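Local coordinates for homocysteine S-methyltransferase (Escherichia coli, PDB 5DMM), which transfers a methyl group from S-methylmethionine, or less efficiently from S-adenosylmethionine, to homocysteine, forming methionine with the help of zinc, at residues A61-A66 with A301-L306; C167-N172 with S194-D199. All blocks are in the same frame, centred on the assembly; numbering follows the deposited sequence.

Interaction 1 of 2, residues A61-A66 with A301-L306; sequences AGAQCA and ADIAAL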
ATOM      1  N   ALA A  61      -4.733   6.216  16.161  1.00 19.61           N
ATOM      2  CA  ALA A  61      -5.364   4.923  16.385  1.00 18.34           C
ATOM      3  C   ALA A  61      -4.331   3.814  16.610  1.00 22.82           C
ATOM      4  O   ALA A  61      -4.676   2.711  17.039  1.00 21.82           O
ATOM      5  CB  ALA A  61      -6.266   4.574  15.219  1.00 20.90           C
ATOM      6  N   GLY A  62      -3.067   4.101  16.311  1.00 18.79           N
ATOM      7  CA  GLY A  62      -2.011   3.138  16.548  1.00 18.72           C
ATOM      8  C   GLY A  62      -1.204   2.743  15.328  1.00 18.15           C
ATOM      9  O   GLY A  62      -0.249   1.971  15.450  1.00 17.95           O
ATOM     10  N   ALA A  63      -1.572   3.255  14.151  1.00 16.36           N
ATOM     11  CA  ALA A  63      -0.816   2.962  12.935  1.00 17.42           C
ATOM     12  C   ALA A  63       0.627   3.423  13.083  1.00 17.35           C
ATOM     13  O   ALA A  63       0.886   4.497  13.607  1.00 17.23           O
ATOM     14  CB  ALA A  63      -1.460   3.635  11.711  1.00 16.36           C
ATOM     15  N   GLN A  64       1.570   2.612  12.613  1.00 13.23           N
ATOM     16  CA  GLN A  64       2.964   3.018  12.627  1.00 14.67           C
ATOM     17  C   GLN A  64       3.471   3.271  11.214  1.00 17.79           C
ATOM     18  O   GLN A  64       4.630   3.649  11.020  1.00 17.56           O
ATOM     19  CB  GLN A  64       3.814   1.959  13.335  1.00 16.32           C
ATOM     20  CG  GLN A  64       3.346   1.758  14.769  1.00 20.93           C
ATOM     21  CD  GLN A  64       3.741   0.414  15.334  1.00 23.77           C
ATOM     22  OE1 GLN A  64       3.083  -0.597  15.080  1.00 23.67           O
ATOM     23  NE2 GLN A  64       4.812   0.395  16.113  1.00 26.26           N
ATOM     24  N   CYS A  65       2.587   3.066  10.240  1.00 16.47           N
ATOM     25  CA  CYS A  65       2.893   3.361   8.841  1.00 16.48           C
ATOM     26  C   CYS A  65       1.668   3.925   8.132  1.00 15.75           C
ATOM     27  O   CYS A  65       0.612   3.289   8.113  1.00 20.60           O
ATOM     28  CB  CYS A  65       3.385   2.100   8.114  1.00 15.66           C
ATOM     29  SG  CYS A  65       3.976   2.422   6.419  1.00 20.20           S
ATOM     30  N   ALA A  66       1.806   5.119   7.556  1.00 14.35           N
ATOM     31  CA  ALA A  66       0.764   5.679   6.711  1.00 14.68           C
ATOM     32  C   ALA A  66       0.987   5.303   5.253  1.00 17.66           C
ATOM     33  O   ALA A  66       2.123   5.299   4.776  1.00 18.97           O
ATOM     34  CB  ALA A  66       0.716   7.212   6.852  1.00 14.50           C
ATOM     35  N   ALA A 301     -11.181   2.754  13.419  1.00 17.21           N
ATOM     36  CA  ALA A 301     -11.742   1.857  14.438  1.00 18.33           C
ATOM     37  C   ALA A 301     -11.101   0.475  14.345  1.00 19.39           C
ATOM     38  O   ALA A 301     -10.832  -0.158  15.364  1.00 18.94           O
ATOM     39  CB  ALA A 301     -13.249   1.749  14.301  1.00 21.09           C
ATOM     40  N   ASP A 302     -10.856   0.012  13.120  1.00 19.18           N
ATOM     41  CA  ASP A 302     -10.199  -1.281  12.912  1.00 18.47           C
ATOM     42  C   ASP A 302      -8.762  -1.273  13.412  1.00 18.86           C
ATOM     43  O   ASP A 302      -8.304  -2.254  14.012  1.00 16.04           O
ATOM     44  CB  ASP A 302     -10.219  -1.674  11.434  1.00 17.98           C
ATOM     45  CG  ASP A 302     -11.623  -1.814  10.884  1.00 23.86           C
ATOM     46  OD1 ASP A 302     -12.251  -2.874  11.115  1.00 29.48           O
ATOM     47  OD2 ASP A 302     -12.098  -0.876  10.204  1.00 21.84           O
ATOM     48  N   ILE A 303      -8.049  -0.179  13.147  1.00 15.31           N
ATOM     49  CA  ILE A 303      -6.663  -0.031  13.592  1.00 15.24           C
ATOM     50  C   ILE A 303      -6.606   0.031  15.121  1.00 18.14           C
ATOM     51  O   ILE A 303      -5.738  -0.578  15.752  1.00 16.81           O
ATOM     52  CB  ILE A 303      -6.013   1.233  12.968  1.00 15.36           C
ATOM     53  CG1 ILE A 303      -6.040   1.113  11.445  1.00 15.95           C
ATOM     54  CG2 ILE A 303      -4.584   1.396  13.448  1.00 16.73           C
ATOM     55  CD1 ILE A 303      -5.439  -0.208  10.955  1.00 16.53           C
ATOM     56  N   ALA A 304      -7.543   0.760  15.714  1.00 15.32           N
ATOM     57  CA  ALA A 304      -7.644   0.840  17.171  1.00 19.99           C
ATOM     58  C   ALA A 304      -7.890  -0.542  17.778  1.00 18.10           C
ATOM     59  O   ALA A 304      -7.279  -0.919  18.785  1.00 19.04           O
ATOM     60  CB  ALA A 304      -8.757   1.808  17.565  1.00 18.28           C
ATOM     61  N   ALA A 305      -8.763  -1.318  17.150  1.00 15.93           N
ATOM     62  CA  ALA A 305      -9.009  -2.682  17.616  1.00 19.84           C
ATOM     63  C   ALA A 305      -7.756  -3.562  17.506  1.00 21.36           C
ATOM     64  O   ALA A 305      -7.484  -4.372  18.388  1.00 20.34           O
ATOM     65  CB  ALA A 305     -10.160  -3.310  16.841  1.00 16.97           C
ATOM     66  N   LEU A 306      -6.993  -3.403  16.430  1.00 18.64           N
ATOM     67  CA  LEU A 306      -5.777  -4.203  16.249  1.00 18.56           C
ATOM     68  C   LEU A 306      -4.758  -3.848  17.308  1.00 21.78           C
ATOM     69  O   LEU A 306      -4.076  -4.723  17.860  1.00 25.25           O
ATOM     70  CB  LEU A 306      -5.179  -3.989  14.851  1.00 17.12           C
ATOM     71  CG  LEU A 306      -5.886  -4.692  13.685  1.00 17.32           C
ATOM     72  CD1 LEU A 306      -5.442  -4.109  12.366  1.00 16.20           C
ATOM     73  CD2 LEU A 306      -5.582  -6.182  13.716  1.00 17.56           C
TER

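Interaction 2 of 2, residues C167-N172 with S194-D199; sequences CETLPN and SFTLRD. With HCS (2-amino-4-mercapto-butyric acid), chain F.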
ATOM      1  N   CYS A 167       3.830  -1.312  -3.021  1.00 13.90           N
ATOM      2  CA  CYS A 167       3.388  -1.765  -4.332  1.00 13.63           C
ATOM      3  C   CYS A 167       2.271  -2.758  -4.053  1.00 14.87           C
ATOM      4  O   CYS A 167       2.535  -3.867  -3.605  1.00 17.71           O
ATOM      5  CB  CYS A 167       4.536  -2.399  -5.109  1.00 17.44           C
ATOM      6  SG  CYS A 167       5.926  -1.255  -5.344  1.00 18.66           S
ATOM      7  N   GLU A 168       1.032  -2.353  -4.298  1.00 14.05           N
ATOM      8  CA  GLU A 168      -0.105  -3.055  -3.701  1.00 15.93           C
ATOM      9  C   GLU A 168      -1.242  -3.368  -4.663  1.00 16.97           C
ATOM     10  O   GLU A 168      -1.358  -2.760  -5.732  1.00 15.83           O
ATOM     11  CB  GLU A 168      -0.654  -2.222  -2.549  1.00 18.45           C
ATOM     12  CG  GLU A 168      -1.158  -0.839  -3.001  1.00 16.01           C
ATOM     13  CD  GLU A 168      -1.667   0.010  -1.852  1.00 23.80           C
ATOM     14  OE1 GLU A 168      -1.757  -0.508  -0.717  1.00 19.30           O
ATOM     15  OE2 GLU A 168      -1.981   1.202  -2.089  1.00 19.31           O
ATOM     16  N   THR A 169      -2.099  -4.302  -4.254  1.00 14.65           N
ATOM     17  CA  THR A 169      -3.264  -4.705  -5.038  1.00 16.63           C
ATOM     18  C   THR A 169      -2.838  -5.212  -6.429  1.00 18.80           C
ATOM     19  O   THR A 169      -3.550  -5.035  -7.421  1.00 18.37           O
ATOM     20  CB  THR A 169      -4.280  -3.528  -5.190  1.00 17.90           C
ATOM     21  OG1 THR A 169      -4.260  -2.717  -4.008  1.00 18.10           O
ATOM     22  CG2 THR A 169      -5.699  -4.040  -5.415  1.00 19.51           C
ATOM     23  N   LEU A 170      -1.679  -5.861  -6.483  1.00 16.06           N
ATOM     24  CA  LEU A 170      -1.071  -6.290  -7.748  1.00 17.30           C
ATOM     25  C   LEU A 170      -1.613  -7.650  -8.208  1.00 19.16           C
ATOM     26  O   LEU A 170      -1.500  -8.626  -7.485  1.00 17.46           O
ATOM     27  CB  LEU A 170       0.449  -6.372  -7.592  1.00 18.07           C
ATOM     28  CG  LEU A 170       1.181  -5.150  -7.018  1.00 16.02           C
ATOM     29  CD1 LEU A 170       2.652  -5.471  -6.851  1.00 18.69           C
ATOM     30  CD2 LEU A 170       0.996  -3.929  -7.906  1.00 18.07           C
ATOM     31  N   PRO A 171      -2.185  -7.715  -9.421  1.00 19.22           N
ATOM     32  CA  PRO A 171      -2.831  -8.932  -9.921  1.00 18.90           C
ATOM     33  C   PRO A 171      -2.067  -9.655 -11.023  1.00 21.51           C
ATOM     34  O   PRO A 171      -2.453 -10.764 -11.388  1.00 19.02           O
ATOM     35  CB  PRO A 171      -4.133  -8.394 -10.492  1.00 22.28           C
ATOM     36  CG  PRO A 171      -3.688  -7.064 -11.108  1.00 21.87           C
ATOM     37  CD  PRO A 171      -2.555  -6.540 -10.234  1.00 18.70           C
ATOM     38  N   ASN A 172      -1.026  -9.016 -11.550  1.00 20.84           N
ATOM     39  CA  ASN A 172      -0.388  -9.417 -12.798  1.00 19.67           C
ATOM     40  C   ASN A 172       1.110  -9.664 -12.624  1.00 18.95           C
ATOM     41  O   ASN A 172       1.853  -8.782 -12.186  1.00 17.86           O
ATOM     42  CB  ASN A 172      -0.642  -8.334 -13.860  1.00 19.73           C
ATOM     43  CG  ASN A 172      -0.050  -8.678 -15.210  1.00 21.25           C
ATOM     44  OD1 ASN A 172       1.165  -8.616 -15.398  1.00 20.79           O
ATOM     45  ND2 ASN A 172      -0.914  -9.020 -16.167  1.00 22.91           N
ATOM     46  N   SER A 194       2.376  -6.397  -2.427  1.00 13.16           N
ATOM     47  CA  SER A 194       1.168  -7.045  -1.950  1.00 15.57           C
ATOM     48  C   SER A 194       0.232  -7.332  -3.121  1.00 16.31           C
ATOM     49  O   SER A 194       0.087  -6.502  -4.020  1.00 14.62           O
ATOM     50  CB  SER A 194       0.494  -6.176  -0.893  1.00 15.89           C
ATOM     51  OG  SER A 194      -0.712  -6.779  -0.450  1.00 19.71           O
ATOM     52  N   PHE A 195      -0.398  -8.507  -3.086  1.00 15.14           N
ATOM     53  CA  PHE A 195      -1.085  -9.100  -4.235  1.00 16.02           C
ATOM     54  C   PHE A 195      -2.582  -9.294  -4.034  1.00 18.34           C
ATOM     55  O   PHE A 195      -3.045  -9.474  -2.900  1.00 16.45           O
ATOM     56  CB  PHE A 195      -0.473 -10.475  -4.555  1.00 16.59           C
ATOM     57  CG  PHE A 195       1.020 -10.498  -4.483  1.00 17.36           C
ATOM     58  CD1 PHE A 195       1.774  -9.724  -5.351  1.00 16.10           C
ATOM     59  CD2 PHE A 195       1.668 -11.281  -3.547  1.00 19.97           C
ATOM     60  CE1 PHE A 195       3.152  -9.730  -5.285  1.00 20.51           C
ATOM     61  CE2 PHE A 195       3.054 -11.293  -3.477  1.00 18.96           C
ATOM     62  CZ  PHE A 195       3.793 -10.513  -4.346  1.00 16.75           C
ATOM     63  N   THR A 196      -3.333  -9.291  -5.139  1.00 16.42           N
ATOM     64  CA  THR A 196      -4.693  -9.837  -5.127  1.00 18.01           C
ATOM     65  C   THR A 196      -4.656 -11.255  -5.698  1.00 22.35           C
ATOM     66  O   THR A 196      -3.769 -11.597  -6.495  1.00 21.28           O
ATOM     67  CB  THR A 196      -5.705  -8.985  -5.923  1.00 24.64           C
ATOM     68  OG1 THR A 196      -5.325  -8.933  -7.303  1.00 22.44           O
ATOM     69  CG2 THR A 196      -5.790  -7.589  -5.344  1.00 22.95           C
ATOM     70  N   LEU A 197      -5.619 -12.073  -5.284  1.00 20.76           N
ATOM     71  CA  LEU A 197      -5.553 -13.510  -5.525  1.00 23.86           C
ATOM     72  C   LEU A 197      -6.757 -14.048  -6.277  1.00 22.37           C
ATOM     73  O   LEU A 197      -7.862 -13.513  -6.169  1.00 27.73           O
ATOM     74  CB  LEU A 197      -5.420 -14.256  -4.192  1.00 22.10           C
ATOM     75  CG  LEU A 197      -4.196 -13.898  -3.352  1.00 23.05           C
ATOM     76  CD1 LEU A 197      -4.227 -14.645  -2.046  1.00 24.35           C
ATOM     77  CD2 LEU A 197      -2.887 -14.176  -4.091  1.00 23.52           C
ATOM     78  N   ARG A 198      -6.522 -15.113  -7.031  1.00 20.84           N
ATOM     79  CA  ARG A 198      -7.572 -15.898  -7.659  1.00 23.86           C
ATOM     80  C   ARG A 198      -8.096 -16.921  -6.645  1.00 27.14           C
ATOM     81  O   ARG A 198      -9.302 -17.166  -6.538  1.00 28.48           O
ATOM     82  CB  ARG A 198      -7.025 -16.592  -8.913  1.00 26.18           C
ATOM     83  CG  ARG A 198      -7.972 -17.564  -9.577  1.00 31.70           C
ATOM     84  CD  ARG A 198      -7.391 -18.068 -10.895  1.00 36.02           C
ATOM     85  NE  ARG A 198      -7.343 -17.012 -11.910  1.00 33.96           N
ATOM     86  CZ  ARG A 198      -7.119 -17.218 -13.206  1.00 37.44           C
ATOM     87  NH1 ARG A 198      -6.921 -18.448 -13.663  1.00 36.42           N
ATOM     88  NH2 ARG A 198      -7.094 -16.193 -14.052  1.00 32.63           N
ATOM     89  N   ASP A 199      -7.160 -17.503  -5.905  1.00 23.36           N
ATOM     90  CA  ASP A 199      -7.458 -18.428  -4.822  1.00 25.44           C
ATOM     91  C   ASP A 199      -6.280 -18.387  -3.863  1.00 25.10           C
ATOM     92  O   ASP A 199      -5.351 -17.605  -4.060  1.00 22.27           O
ATOM     93  CB  ASP A 199      -7.696 -19.846  -5.347  1.00 26.41           C
ATOM     94  CG  ASP A 199      -6.574 -20.335  -6.242  1.00 27.81           C
ATOM     95  OD1 ASP A 199      -5.454 -20.550  -5.742  1.00 28.85           O
ATOM     96  OD2 ASP A 199      -6.813 -20.510  -7.456  1.00 37.07           O
TER
HETATM   97  N   HCS F 505      -5.657   2.941  -2.203  0.82 37.06           N
HETATM   98  CA  HCS F 505      -5.542   1.872  -1.230  0.82 36.38           C
HETATM   99  CB  HCS F 505      -5.578   0.527  -1.945  0.82 34.42           C
HETATM  100  CG  HCS F 505      -6.897   0.337  -2.684  0.82 35.27           C
HETATM  101  SD  HCS F 505      -7.042  -1.383  -3.229  0.82 38.40           S
HETATM  102  C   HCS F 505      -4.246   2.009  -0.488  0.82 34.89           C
HETATM  103  OXT HCS F 505      -3.473   2.940  -0.803  0.82 25.42           O
HETATM  104  O   HCS F 505      -3.986   1.188   0.418  0.82 35.94           O

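Interaction 1 of 2, residues A61-A66 with A301-L306
Ala-61 and Ala-304 bring the two backbones closest, 4.7 Å between their CA atoms, where the chain leaving helix 48-61 meets the side of the C-terminal helix 300-309. Gly-62 is the first residue past the helical conformation; its positive phi of 122° and two bonds back into the last turn define a Schellman motif, which swings the chain toward strand 65-67. The polar backbone takes a small part through a CA-H...O contact, in which Ala-304 CA lies 3.5 Å from Ala-61 O. Most of the remaining contact is apolar and converges on Ile-303. The CG2 branch of this residue stands anti to the backbone N, and that setting carries the methyl across to the turn. It lies 3.6 Å from Ala-63 N and reaches the methyls on both sides of the glycine: Ala-61 CB at 4.0 Å and Ala-63 CB at 4.2 Å from Ile-303 CG2. Ala-304 adds a looser methyl-to-methyl approach, its CB 4.4 Å from Ala-61 CB. The small side chains on both segments are consistent with the close approach of turn and helix, with one branched residue filling the junction. Tyr-58, from the helix before the turn, also touches both Ala-63 and Ile-303. Just beyond, Gln-64 bonds through its backbone and through OE1 to Leu-18 of the first strand. The contact thus joins the end of helix 48-61, which leads from the first barrel strand toward the second, to the C-terminal helix beside the seam of a TIM barrel, where strands 17-18 and 65-67 come together.

Interaction 2 of 2, residues C167-N172 with S194-D199
Ser-194 O faces two consecutive amide nitrogens, Thr-169 N and Leu-170 N, each 3.1 Å away, yet the angles make a hydrogen bond only of the second. Leu-170 N approaches in the carbonyl plane, on a lone pair, whereas Thr-169 N is bonded to Asn-228 OD1, an atom that also binds Ser-194 OG. This goes with a local break in strand 164-170: Thr-169 has backbone angles in the left-handed helical region (phi 58°, psi 34°), and the chain turns a corner there. Parallel pairing persists around the break, with Ser-194 N bonded to Cys-167 O at 2.8 Å and Thr-196 N to Leu-170 O at 3.1 Å; the latter donor stands well above the carbonyl plane. Leu-170 and Phe-195 share one face of the sheet, and both touch Ile-176 of the connecting helix; Leu-170 O lies at the edge of the phenyl ring, near its plane. Alongside the corner, Thr-196 uses both branches: its CG2 is 3.6 Å from Thr-169 CG2, and its OG1 3.4 Å from Pro-171 CB, while OG1 also bonds to Ser-204 OG and Glu-134 O. Glu-168 directs its carboxyl group to the ligand: CG sits between the backbone N and carbonyl carbon (chi1 61°), and the extended remainder places OE2 2.6 Å from OXT of homocysteine. Tyr-253 OH and Ser-121 OG hold OE1 and OE2 respectively. At the ligand's other end, Thr-169 OG1 is 3.2 Å from SD, close to the zinc bound by Cys-229 and Cys-295. Strand 164-170 thus supplies Glu-168 and Thr-169 to the homocysteine pocket at the C-terminal ends of the TIM-barrel strands, and strand 191-197 pairs alongside as its parallel neighbour in a beta-alpha-beta unit.

In the fold
From the N terminus, the chain runs through strand 17-18 and helix 48-61 to residues 61-66, the first half of interaction 1, which lead into strand 65-67. Strand 117-122 follows before residues 167-172; helix 173-183 crosses over to residues 194-199, and interaction 2 closes this short loop, 22 residues apart at its nearest ends. Interaction 1 closes only at the C-terminal helix, across a 235-residue separation, so interaction 2 is nested within it. Their centres lie 23 Å apart, and the contacts do not touch. Interaction 1 ties the approach to the second strand to the last helix; interaction 2 pairs neighbouring strands beside the substrate.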